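Local structure of DUF3201 domain-containing protein (Pyrococcus furiosus, 1YB3) at residues 23-28 and 81-86; 68-71 and 75-78; 87-92 and 163-168; 101-104 and 110-113. The protein is of unknown function: it is a conserved single-chain protein of the DUF3201 family from a hyperthermophile, with helices packed on an antiparallel sheet. One frame throughout, in Å; residues are numbered along the deposited sequence.

Contact 1. Residues 23-28 and 81-86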
loop_
_atom_site.group_PDB
_atom_site.type_symbol
_atom_site.label_atom_id
_atom_site.label_comp_id
_atom_site.label_asym_id
_atom_site.label_seq_id
_atom_site.Cartn_x
_atom_site.Cartn_y
_atom_site.Cartn_z
ATOM N N GLY A 23 -0.343 2.048 -18.202
ATOM C CA GLY A 23 -0.132 0.768 -18.899
ATOM C C GLY A 23 0.263 -0.340 -17.931
ATOM O O GLY A 23 -0.262 -1.454 -18.004
ATOM N N ASP A 24 1.151 -0.014 -16.999
ATOM C CA ASP A 24 1.606 -0.991 -16.007
ATOM C C ASP A 24 0.471 -1.477 -15.096
ATOM O O ASP A 24 0.460 -2.661 -14.717
ATOM C CB ASP A 24 2.750 -0.434 -15.149
ATOM C CG ASP A 24 4.102 -0.436 -15.872
ATOM O OD1 ASP A 24 4.162 -0.737 -17.088
ATOM O OD2 ASP A 24 5.113 -0.129 -15.201
ATOM N N ILE A 25 -0.438 -0.585 -14.695
ATOM C CA ILE A 25 -1.547 -1.006 -13.822
ATOM C C ILE A 25 -2.629 -1.795 -14.565
ATOM O O ILE A 25 -3.187 -2.773 -14.030
ATOM C CB ILE A 25 -2.132 0.154 -12.972
ATOM C CG1 ILE A 25 -1.118 0.577 -11.912
ATOM C CG2 ILE A 25 -3.438 -0.245 -12.271
ATOM C CD1 ILE A 25 -0.773 -0.530 -10.893
ATOM N N PHE A 26 -2.920 -1.409 -15.806
ATOM C CA PHE A 26 -3.856 -2.216 -16.582
ATOM C C PHE A 26 -3.292 -3.642 -16.731
ATOM O O PHE A 26 -4.023 -4.630 -16.563
ATOM C CB PHE A 26 -4.177 -1.564 -17.936
ATOM C CG PHE A 26 -5.018 -0.316 -17.820
ATOM C CD1 PHE A 26 -6.266 -0.352 -17.190
ATOM C CD2 PHE A 26 -4.571 0.898 -18.353
ATOM C CE1 PHE A 26 -7.047 0.807 -17.078
ATOM C CE2 PHE A 26 -5.351 2.069 -18.248
ATOM C CZ PHE A 26 -6.580 2.022 -17.607
ATOM N N GLU A 27 -1.985 -3.735 -16.969
ATOM C CA GLU A 27 -1.297 -5.024 -17.130
ATOM C C GLU A 27 -1.304 -5.815 -15.820
ATOM O O GLU A 27 -1.636 -7.018 -15.799
ATOM C CB GLU A 27 0.142 -4.809 -17.609
ATOM C CG GLU A 27 0.976 -6.095 -17.726
ATOM C CD GLU A 27 2.409 -5.827 -18.182
ATOM O OE1 GLU A 27 2.736 -6.184 -19.344
ATOM O OE2 GLU A 27 3.201 -5.251 -17.389
ATOM N N LEU A 28 -0.947 -5.137 -14.730
ATOM C CA LEU A 28 -0.840 -5.796 -13.422
ATOM C C LEU A 28 -2.197 -6.280 -12.929
ATOM O O LEU A 28 -2.273 -7.353 -12.277
ATOM C CB LEU A 28 -0.202 -4.865 -12.392
ATOM C CG LEU A 28 0.035 -5.419 -10.990
ATOM C CD1 LEU A 28 0.965 -6.664 -11.057
ATOM C CD2 LEU A 28 0.609 -4.321 -10.112
ATOM N N GLN A 81 5.582 7.769 -8.420
ATOM C CA GLN A 81 6.673 7.092 -7.670
ATOM C C GLN A 81 6.844 5.623 -8.049
ATOM O O GLN A 81 7.939 5.041 -7.882
ATOM C CB GLN A 81 6.438 7.178 -6.168
ATOM C CG GLN A 81 6.779 8.517 -5.536
ATOM C CD GLN A 81 6.586 8.515 -4.018
ATOM O OE1 GLN A 81 5.676 7.875 -3.494
ATOM N NE2 GLN A 81 7.446 9.232 -3.320
ATOM N N GLY A 82 5.769 5.025 -8.551
ATOM C CA GLY A 82 5.766 3.593 -8.888
ATOM C C GLY A 82 4.578 2.843 -8.311
ATOM O O GLY A 82 3.571 3.446 -7.929
ATOM N N PHE A 83 4.703 1.510 -8.264
ATOM C CA PHE A 83 3.651 0.650 -7.741
ATOM C C PHE A 83 3.524 0.757 -6.210
ATOM O O PHE A 83 4.508 1.018 -5.491
ATOM C CB PHE A 83 3.976 -0.820 -7.995
ATOM C CG PHE A 83 4.005 -1.239 -9.433
ATOM C CD1 PHE A 83 2.824 -1.328 -10.192
ATOM C CD2 PHE A 83 5.205 -1.646 -10.012
ATOM C CE1 PHE A 83 2.856 -1.772 -11.514
ATOM C CE2 PHE A 83 5.250 -2.103 -11.337
ATOM C CZ PHE A 83 4.078 -2.162 -12.091
ATOM N N TYR A 84 2.326 0.482 -5.715
ATOM C CA TYR A 84 2.119 0.260 -4.288
ATOM C C TYR A 84 0.986 -0.746 -4.098
ATOM O O TYR A 84 0.184 -0.985 -5.008
ATOM C CB TYR A 84 1.787 1.568 -3.570
ATOM C CG TYR A 84 0.417 2.092 -3.939
ATOM C CD1 TYR A 84 -0.697 1.721 -3.206
ATOM C CD2 TYR A 84 0.234 2.905 -5.067
ATOM C CE1 TYR A 84 -1.993 2.162 -3.565
ATOM C CE2 TYR A 84 -1.049 3.356 -5.425
ATOM C CZ TYR A 84 -2.138 2.987 -4.673
ATOM O OH TYR A 84 -3.405 3.416 -5.026
ATOM N N PHE A 85 0.939 -1.354 -2.917
ATOM C CA PHE A 85 -0.277 -2.013 -2.487
ATOM C C PHE A 85 -0.500 -1.662 -1.033
ATOM O O PHE A 85 0.426 -1.263 -0.320
ATOM C CB PHE A 85 -0.234 -3.539 -2.723
ATOM C CG PHE A 85 0.804 -4.255 -1.890
ATOM C CD1 PHE A 85 0.474 -4.740 -0.631
ATOM C CD2 PHE A 85 2.087 -4.456 -2.382
ATOM C CE1 PHE A 85 1.420 -5.415 0.154
ATOM C CE2 PHE A 85 3.065 -5.115 -1.588
ATOM C CZ PHE A 85 2.717 -5.581 -0.316
ATOM N N VAL A 86 -1.754 -1.769 -0.622
ATOM C CA VAL A 86 -2.130 -1.454 0.752
ATOM C C VAL A 86 -3.257 -2.375 1.175
ATOM O O VAL A 86 -4.162 -2.640 0.376
ATOM C CB VAL A 86 -2.543 0.055 0.897
ATOM C CG1 VAL A 86 -3.608 0.438 -0.107
ATOM C CG2 VAL A 86 -2.964 0.395 2.348
#
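F83 reaches from strand 82-90 to meet D24, I25 and L28 on helix 11-35. This is helix-on-sheet packing in an alpha+beta fold with an antiparallel sheet. The short helix and strand axes cross at -41°, with 10.0 Å between them at closest approach. The F83 ring fills much of the gap, met by side chains from the helix.

The ring can be followed outward from CB. CG lies anti to the carbonyl carbon (chi1 -66°), which turns the ring toward the helix although the CB bond does not point there. The contacts begin at CD1. It meets I25 CD1 at 3.8 Å, and that methyl sits at the ring edge, near the ring plane. L28 CD2 comes in obliquely and touches F83 CD1 and CE1, each at 3.7 Å. Farther out, CE1 also meets CB of D24. The tip, CZ, is 3.8 Å from D24 CB.

With an alanine here, the methyls of I25 and L28 would probably lose their shared apolar partner and a gap would open between strand and helix.

The ring has more company from V158 of helix 155-171. I25 also packs on P66, F68 and A78, and L28 on V76. The D24 side chain crosses F83 at about a right angle, yet the carboxylate and ring planes are only 17° apart. D24 OD2 stands 3.9 Å from F83 CZ.

Contact 2. Residues 68-71 and 75-78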
loop_
_atom_site.group_PDB
_atom_site.type_symbol
_atom_site.label_atom_id
_atom_site.label_comp_id
_atom_site.label_asym_id
_atom_site.label_seq_id
_atom_site.Cartn_x
_atom_site.Cartn_y
_atom_site.Cartn_z
ATOM N N PHE A 68 -6.697 -0.577 -8.260
ATOM C CA PHE A 68 -7.776 -1.581 -8.296
ATOM C C PHE A 68 -7.867 -2.285 -6.952
ATOM O O PHE A 68 -6.839 -2.553 -6.327
ATOM C CB PHE A 68 -7.617 -2.588 -9.453
ATOM C CG PHE A 68 -6.318 -3.355 -9.455
ATOM C CD1 PHE A 68 -6.233 -4.623 -8.835
ATOM C CD2 PHE A 68 -5.174 -2.837 -10.083
ATOM C CE1 PHE A 68 -5.035 -5.349 -8.862
ATOM C CE2 PHE A 68 -3.989 -3.552 -10.110
ATOM C CZ PHE A 68 -3.914 -4.821 -9.471
ATOM N N ALA A 69 -9.100 -2.547 -6.509
ATOM C CA ALA A 69 -9.360 -3.252 -5.244
ATOM C C ALA A 69 -9.009 -4.736 -5.323
ATOM O O ALA A 69 -9.210 -5.397 -6.367
ATOM C CB ALA A 69 -10.850 -3.116 -4.893
ATOM N N VAL A 70 -8.489 -5.241 -4.205
ATOM C CA VAL A 70 -8.295 -6.674 -3.964
ATOM C C VAL A 70 -8.967 -6.945 -2.616
ATOM O O VAL A 70 -8.497 -6.500 -1.593
ATOM C CB VAL A 70 -6.804 -7.071 -3.891
ATOM C CG1 VAL A 70 -6.663 -8.607 -3.680
ATOM C CG2 VAL A 70 -6.018 -6.619 -5.141
ATOM N N LYS A 71 -10.101 -7.633 -2.640
ATOM C CA LYS A 71 -10.884 -7.845 -1.417
ATOM C C LYS A 71 -10.279 -8.995 -0.611
ATOM O O LYS A 71 -9.777 -9.946 -1.194
ATOM C CB LYS A 71 -12.325 -8.152 -1.766
ATOM C CG LYS A 71 -12.987 -7.067 -2.616
ATOM C CD LYS A 71 -14.484 -7.296 -2.678
ATOM C CE LYS A 71 -15.160 -6.145 -3.383
ATOM N NZ LYS A 71 -16.633 -6.210 -3.148
ATOM N N GLU A 75 -5.861 -2.679 -1.945
ATOM C CA GLU A 75 -5.758 -1.840 -3.155
ATOM C C GLU A 75 -4.361 -1.989 -3.727
ATOM O O GLU A 75 -3.380 -2.005 -2.984
ATOM C CB GLU A 75 -6.035 -0.356 -2.839
ATOM C CG GLU A 75 -7.468 -0.045 -2.365
ATOM C CD GLU A 75 -8.500 0.034 -3.497
ATOM O OE1 GLU A 75 -8.116 0.048 -4.685
ATOM O OE2 GLU A 75 -9.711 0.087 -3.186
ATOM N N VAL A 76 -4.268 -2.102 -5.052
ATOM C CA VAL A 76 -2.974 -2.079 -5.729
ATOM C C VAL A 76 -3.046 -0.947 -6.750
ATOM O O VAL A 76 -4.048 -0.803 -7.448
ATOM C CB VAL A 76 -2.751 -3.379 -6.470
ATOM C CG1 VAL A 76 -1.465 -3.340 -7.284
ATOM C CG2 VAL A 76 -2.742 -4.528 -5.453
ATOM N N GLY A 77 -1.983 -0.169 -6.857
ATOM C CA GLY A 77 -2.023 0.972 -7.817
ATOM C C GLY A 77 -0.655 1.496 -8.188
ATOM O O GLY A 77 0.374 0.882 -7.869
ATOM N N ALA A 78 -0.630 2.626 -8.893
ATOM C CA ALA A 78 0.648 3.253 -9.228
ATOM C C ALA A 78 0.460 4.742 -9.148
ATOM O O ALA A 78 -0.649 5.258 -9.405
ATOM C CB ALA A 78 1.111 2.857 -10.623
#
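F68 and V76 face each other in the beta hairpin formed by strands 65-71 and 74-79. They are an antiparallel hydrogen-bonded pair. F68 N donates to V76 O at 2.8 Å, and the N-H points almost straight at the oxygen along the line of the carbonyl. V76 N returns a bond to F68 O at 2.9 Å, with the donor tilted 17° from the carbonyl plane. A69 and E75 form the next pair, which is non-hydrogen-bonded. Here E75 CA lies 3.4 Å from F68 O in a CA-H...O contact.

The side chains of F68 and V76 run side by side from the same sheet face. CG of F68 stands between its backbone N and carbonyl carbon (chi1 58°), and this lays the ring face against V76. V76 CB makes a CH-pi contact over that face, 3.9 Å from the ring centroid and offset toward the rim. Its closest ring atom is F68 CZ, at 3.5 Å. One branch of V76, CG2, meets V70 CG2 at 3.9 Å.

A serine in place of F68 would probably leave V76 CB and CG1 without their aromatic cover.

Helix 11-35 lies over this face: I25 and R29 touch F68, and L28 touches V76. Strand 40-47 flanks the hairpin beside 65-71, and strand 82-90 flanks it beside 74-79.

Contact 3. Residues 87-92 and 163-168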
loop_
_atom_site.group_PDB
_atom_site.type_symbol
_atom_site.label_atom_id
_atom_site.label_comp_id
_atom_site.label_asym_id
_atom_site.label_seq_id
_atom_site.Cartn_x
_atom_site.Cartn_y
_atom_site.Cartn_z
ATOM N N PHE A 87 -3.202 -2.873 2.417
ATOM C CA PHE A 87 -4.319 -3.614 2.989
ATOM C C PHE A 87 -4.736 -2.963 4.286
ATOM O O PHE A 87 -3.873 -2.551 5.068
ATOM C CB PHE A 87 -3.918 -5.056 3.283
ATOM C CG PHE A 87 -3.989 -5.955 2.071
ATOM C CD1 PHE A 87 -5.163 -6.628 1.778
ATOM C CD2 PHE A 87 -2.886 -6.121 1.250
ATOM C CE1 PHE A 87 -5.261 -7.457 0.661
ATOM C CE2 PHE A 87 -2.972 -6.969 0.111
ATOM C CZ PHE A 87 -4.156 -7.621 -0.161
ATOM N N ALA A 88 -6.049 -2.907 4.500
ATOM C CA ALA A 88 -6.634 -2.336 5.716
ATOM C C ALA A 88 -7.193 -3.466 6.553
ATOM O O ALA A 88 -7.895 -4.350 6.022
ATOM C CB ALA A 88 -7.744 -1.355 5.359
ATOM N N PHE A 89 -6.936 -3.416 7.861
ATOM C CA PHE A 89 -7.477 -4.402 8.791
ATOM C C PHE A 89 -8.085 -3.698 10.016
ATOM O O PHE A 89 -7.537 -2.676 10.462
ATOM C CB PHE A 89 -6.391 -5.367 9.262
ATOM C CG PHE A 89 -5.724 -6.142 8.147
ATOM C CD1 PHE A 89 -6.432 -7.120 7.439
ATOM C CD2 PHE A 89 -4.385 -5.925 7.832
ATOM C CE1 PHE A 89 -5.803 -7.842 6.401
ATOM C CE2 PHE A 89 -3.760 -6.654 6.818
ATOM C CZ PHE A 89 -4.483 -7.610 6.106
ATOM N N PRO A 90 -9.200 -4.242 10.559
ATOM C CA PRO A 90 -9.724 -3.688 11.815
ATOM C C PRO A 90 -8.703 -3.816 12.947
ATOM O O PRO A 90 -8.061 -4.849 13.111
ATOM C CB PRO A 90 -10.968 -4.548 12.103
ATOM C CG PRO A 90 -11.323 -5.195 10.817
ATOM C CD PRO A 90 -10.015 -5.376 10.076
ATOM N N LYS A 91 -8.563 -2.749 13.732
ATOM C CA LYS A 91 -7.611 -2.698 14.835
ATOM C C LYS A 91 -7.718 -3.922 15.764
ATOM O O LYS A 91 -6.702 -4.457 16.208
ATOM C CB LYS A 91 -7.825 -1.382 15.615
ATOM C CG LYS A 91 -6.948 -1.153 16.835
ATOM C CD LYS A 91 -7.147 0.276 17.416
ATOM C CE LYS A 91 -8.498 0.463 18.106
ATOM N NZ LYS A 91 -8.579 1.763 18.877
ATOM N N GLU A 92 -8.941 -4.366 16.046
ATOM C CA GLU A 92 -9.159 -5.462 17.010
ATOM C C GLU A 92 -8.624 -6.814 16.526
ATOM O O GLU A 92 -8.440 -7.728 17.324
ATOM C CB GLU A 92 -10.638 -5.573 17.422
ATOM C CG GLU A 92 -11.591 -6.054 16.330
ATOM C CD GLU A 92 -12.207 -4.921 15.514
ATOM O OE1 GLU A 92 -11.778 -3.745 15.650
ATOM O OE2 GLU A 92 -13.137 -5.217 14.727
ATOM N N LYS A 163 2.724 -11.371 -2.464
ATOM C CA LYS A 163 2.733 -12.777 -2.042
ATOM C C LYS A 163 3.253 -12.899 -0.601
ATOM O O LYS A 163 2.638 -13.561 0.238
ATOM C CB LYS A 163 3.588 -13.610 -3.007
ATOM C CG LYS A 163 3.779 -15.057 -2.545
ATOM C CD LYS A 163 4.510 -15.912 -3.586
ATOM C CE LYS A 163 5.977 -15.564 -3.683
ATOM N NZ LYS A 163 6.722 -16.596 -4.473
ATOM N N ARG A 164 4.387 -12.256 -0.315
ATOM C CA ARG A 164 4.950 -12.256 1.043
ATOM C C ARG A 164 3.974 -11.639 2.055
ATOM O O ARG A 164 3.834 -12.124 3.170
ATOM C CB ARG A 164 6.330 -11.582 1.100
ATOM C CG ARG A 164 7.433 -12.389 0.371
ATOM C CD ARG A 164 8.776 -11.657 0.354
ATOM N NE ARG A 164 9.436 -11.681 1.651
ATOM C CZ ARG A 164 9.527 -10.642 2.478
ATOM N NH1 ARG A 164 8.983 -9.475 2.152
ATOM N NH2 ARG A 164 10.168 -10.769 3.640
ATOM N N PHE A 165 3.285 -10.569 1.650
ATOM C CA PHE A 165 2.345 -9.957 2.543
ATOM C C PHE A 165 1.172 -10.884 2.859
ATOM O O PHE A 165 0.770 -11.043 4.027
ATOM C CB PHE A 165 1.836 -8.615 1.973
ATOM C CG PHE A 165 1.043 -7.818 2.979
ATOM C CD1 PHE A 165 1.694 -6.893 3.816
ATOM C CD2 PHE A 165 -0.331 -8.035 3.138
ATOM C CE1 PHE A 165 0.975 -6.182 4.782
ATOM C CE2 PHE A 165 -1.071 -7.316 4.113
ATOM C CZ PHE A 165 -0.407 -6.379 4.923
ATOM N N ILE A 166 0.627 -11.503 1.813
ATOM C CA ILE A 166 -0.507 -12.426 1.985
ATOM C C ILE A 166 -0.108 -13.601 2.897
ATOM O O ILE A 166 -0.863 -13.968 3.799
ATOM C CB ILE A 166 -1.095 -12.890 0.616
ATOM C CG1 ILE A 166 -1.852 -11.725 -0.050
ATOM C CG2 ILE A 166 -2.030 -14.091 0.801
ATOM C CD1 ILE A 166 -2.155 -11.916 -1.547
ATOM N N GLU A 167 1.094 -14.116 2.702
ATOM C CA GLU A 167 1.590 -15.249 3.500
ATOM C C GLU A 167 1.756 -14.837 4.977
ATOM O O GLU A 167 1.381 -15.585 5.884
ATOM C CB GLU A 167 2.872 -15.812 2.886
ATOM C CG GLU A 167 2.609 -16.475 1.525
ATOM C CD GLU A 167 3.869 -16.760 0.699
ATOM O OE1 GLU A 167 4.962 -16.206 1.007
ATOM O OE2 GLU A 167 3.732 -17.529 -0.288
ATOM N N LEU A 168 2.269 -13.628 5.214
ATOM C CA LEU A 168 2.392 -13.130 6.583
ATOM C C LEU A 168 1.001 -12.948 7.206
ATOM O O LEU A 168 0.760 -13.345 8.348
ATOM C CB LEU A 168 3.164 -11.816 6.598
ATOM C CG LEU A 168 3.259 -11.092 7.936
ATOM C CD1 LEU A 168 3.977 -11.922 9.018
ATOM C CD2 LEU A 168 3.947 -9.730 7.727
#
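F165 of helix 155-171 meets F87 and F89, two residues on the same face of strand 82-90. Three phenylalanines carry nearly all of the contact. The three rings lie nearly parallel but are displaced differently: F87 is slid across F165, and F89 meets it edge on.

F87 and F165 lie almost flat to one another, with their planes 10° apart. The centroids are 5.3 Å apart, however, and the rings barely overlap. The two side chains run in opposite directions, one from the strand and one from the helix. The touching atoms are therefore on the near sides of the rings: F87 CD2 is 3.6 Å from F165 CE2. That same CE2 also comes within 3.7 Å of F87 CB, at the root of the strand side chain.

The side chains of F89 and F165 come from opposite directions, and the rings meet edge to edge. F89 CE2 is 3.9 Å from F165 CZ, and each atom lies near the plane of the other ring. F165 has its CG anti to the backbone N (chi1 -170°), which carries the ring away from the helix toward the strand. Its outer atoms can then reach both partners.

The surroundings are also largely apolar. V102 of helix 96-105 packs on F165, F147 of strand 144-150 on F89, and L175 on F87.

The chemistry is purely hydrocarbon. With no charged or polar group taking part, the helix is joined to the strand here by close ring packing and dispersion, and the shape of the three rings sets the fit.

Contact 4. Residues 101-104 and 110-113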
loop_
_atom_site.group_PDB
_atom_site.type_symbol
_atom_site.label_atom_id
_atom_site.label_comp_id
_atom_site.label_asym_id
_atom_site.label_seq_id
_atom_site.Cartn_x
_atom_site.Cartn_y
_atom_site.Cartn_z
ATOM N N ASP A 101 6.384 -7.868 12.972
ATOM C CA ASP A 101 6.702 -8.700 11.808
ATOM C C ASP A 101 6.597 -7.937 10.490
ATOM O O ASP A 101 7.462 -8.071 9.601
ATOM C CB ASP A 101 5.763 -9.911 11.755
ATOM C CG ASP A 101 6.087 -10.962 12.808
ATOM O OD1 ASP A 101 7.032 -10.760 13.601
ATOM O OD2 ASP A 101 5.386 -11.997 12.837
ATOM N N VAL A 102 5.540 -7.144 10.340
ATOM C CA VAL A 102 5.379 -6.398 9.091
ATOM C C VAL A 102 6.507 -5.350 8.909
ATOM O O VAL A 102 7.045 -5.195 7.826
ATOM C CB VAL A 102 3.932 -5.835 8.927
ATOM C CG1 VAL A 102 3.669 -4.659 9.890
ATOM C CG2 VAL A 102 3.664 -5.467 7.474
ATOM N N ILE A 103 6.890 -4.683 9.995
ATOM C CA ILE A 103 7.980 -3.720 9.950
ATOM C C ILE A 103 9.299 -4.371 9.493
ATOM O O ILE A 103 10.064 -3.776 8.723
ATOM C CB ILE A 103 8.132 -2.985 11.308
ATOM C CG1 ILE A 103 6.927 -2.060 11.508
ATOM C CG2 ILE A 103 9.477 -2.219 11.384
ATOM C CD1 ILE A 103 6.844 -1.434 12.907
ATOM N N ARG A 104 9.545 -5.599 9.944
ATOM C CA ARG A 104 10.772 -6.313 9.561
ATOM C C ARG A 104 10.714 -6.901 8.155
ATOM O O ARG A 104 11.757 -7.191 7.571
ATOM C CB ARG A 104 11.115 -7.417 10.585
ATOM C CG ARG A 104 11.454 -6.870 11.997
ATOM C CD ARG A 104 11.561 -8.000 13.025
ATOM N N PHE A 110 4.592 2.039 5.054
ATOM C CA PHE A 110 3.863 3.044 5.830
ATOM C C PHE A 110 2.710 2.351 6.548
ATOM O O PHE A 110 2.035 1.488 5.980
ATOM C CB PHE A 110 3.275 4.135 4.909
ATOM C CG PHE A 110 4.307 4.909 4.117
ATOM C CD1 PHE A 110 4.742 6.154 4.558
ATOM C CD2 PHE A 110 4.834 4.398 2.932
ATOM C CE1 PHE A 110 5.702 6.889 3.809
ATOM C CE2 PHE A 110 5.778 5.105 2.183
ATOM C CZ PHE A 110 6.221 6.362 2.632
ATOM N N ILE A 111 2.456 2.751 7.793
ATOM C CA ILE A 111 1.286 2.254 8.511
ATOM C C ILE A 111 0.533 3.484 9.000
ATOM O O ILE A 111 1.126 4.331 9.672
ATOM C CB ILE A 111 1.678 1.402 9.730
ATOM C CG1 ILE A 111 2.641 0.276 9.316
ATOM C CG2 ILE A 111 0.438 0.834 10.426
ATOM C CD1 ILE A 111 3.248 -0.489 10.521
ATOM N N TYR A 112 -0.735 3.568 8.638
ATOM C CA TYR A 112 -1.516 4.799 8.858
ATOM C C TYR A 112 -2.986 4.512 9.050
ATOM O O TYR A 112 -3.461 3.461 8.663
ATOM C CB TYR A 112 -1.286 5.802 7.710
ATOM C CG TYR A 112 -1.536 5.306 6.293
ATOM C CD1 TYR A 112 -2.824 5.269 5.749
ATOM C CD2 TYR A 112 -0.462 4.900 5.484
ATOM C CE1 TYR A 112 -3.046 4.823 4.415
ATOM C CE2 TYR A 112 -0.665 4.463 4.165
ATOM C CZ TYR A 112 -1.957 4.421 3.638
ATOM O OH TYR A 112 -2.168 3.994 2.334
ATOM N N GLY A 113 -3.710 5.449 9.673
ATOM C CA GLY A 113 -5.160 5.324 9.833
ATOM C C GLY A 113 -5.929 5.766 8.601
ATOM O O GLY A 113 -5.511 5.501 7.472
#
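I111 sends its CD1 methyl from strand 108-112 toward I103 and V102 of helix 96-105. That one methyl makes every close approach in this small contact.

The better packed part lies between the two isoleucines. I111 CD1 is 4.1 Å from I103 CG1. The side chains cross at about a right angle, so the end of one meets the middle of the other. CG1 of I111 is anti to the carbonyl carbon (chi1 -54°), and the chain then runs on extended (chi2 171°). This places CD1 at the far end, facing the helix. V102 adds a lighter touch, with its CG1 4.2 Å from CD1 of I111. V102 was modelled in two conformers, so this distance is less certain. V102 also packs on F147, F165 and L168, while I145 touches I111.

The other side is looser. I103 is partly exposed, although Y122 of strand 120-123 touches both it and I111. Nearby on the helix, D101 OD2 is hydrogen-bonded to Y172 OH. The contact thus grades from buried V102 and I111 to partly exposed I103, within one turn of helix.

Strand 82-90, helix 96-105 and strand 108-112 follow each other in the chain. The two strands run parallel, with the antiparallel strand 144-150 between them. This is a split beta-alpha-beta unit, and the contact holds its helix against its second strand.

In the fold
All four contacts are buried and belong to one antiparallel sheet and the helices on it. Contact 2 alone joins strand to strand and alone relies on backbone hydrogen bonds; the other three are side-chain packing of helix on strand. Contacts 1 and 3 share strand 82-90: F83 near its start reaches helix 11-35, and F87 and F89 farther on pack on helix 155-171, which F83 and F85 also touch. Contacts 1 and 2 adjoin through V86 O and E75 N, 2.9 Å apart, probably hydrogen-bonded. Contacts 3 and 4 meet where F165 packs on V102. Aromatic rings dominate contacts 1 and 3, whereas contact 4 is aliphatic, smallest in area and nearer solvent on one side.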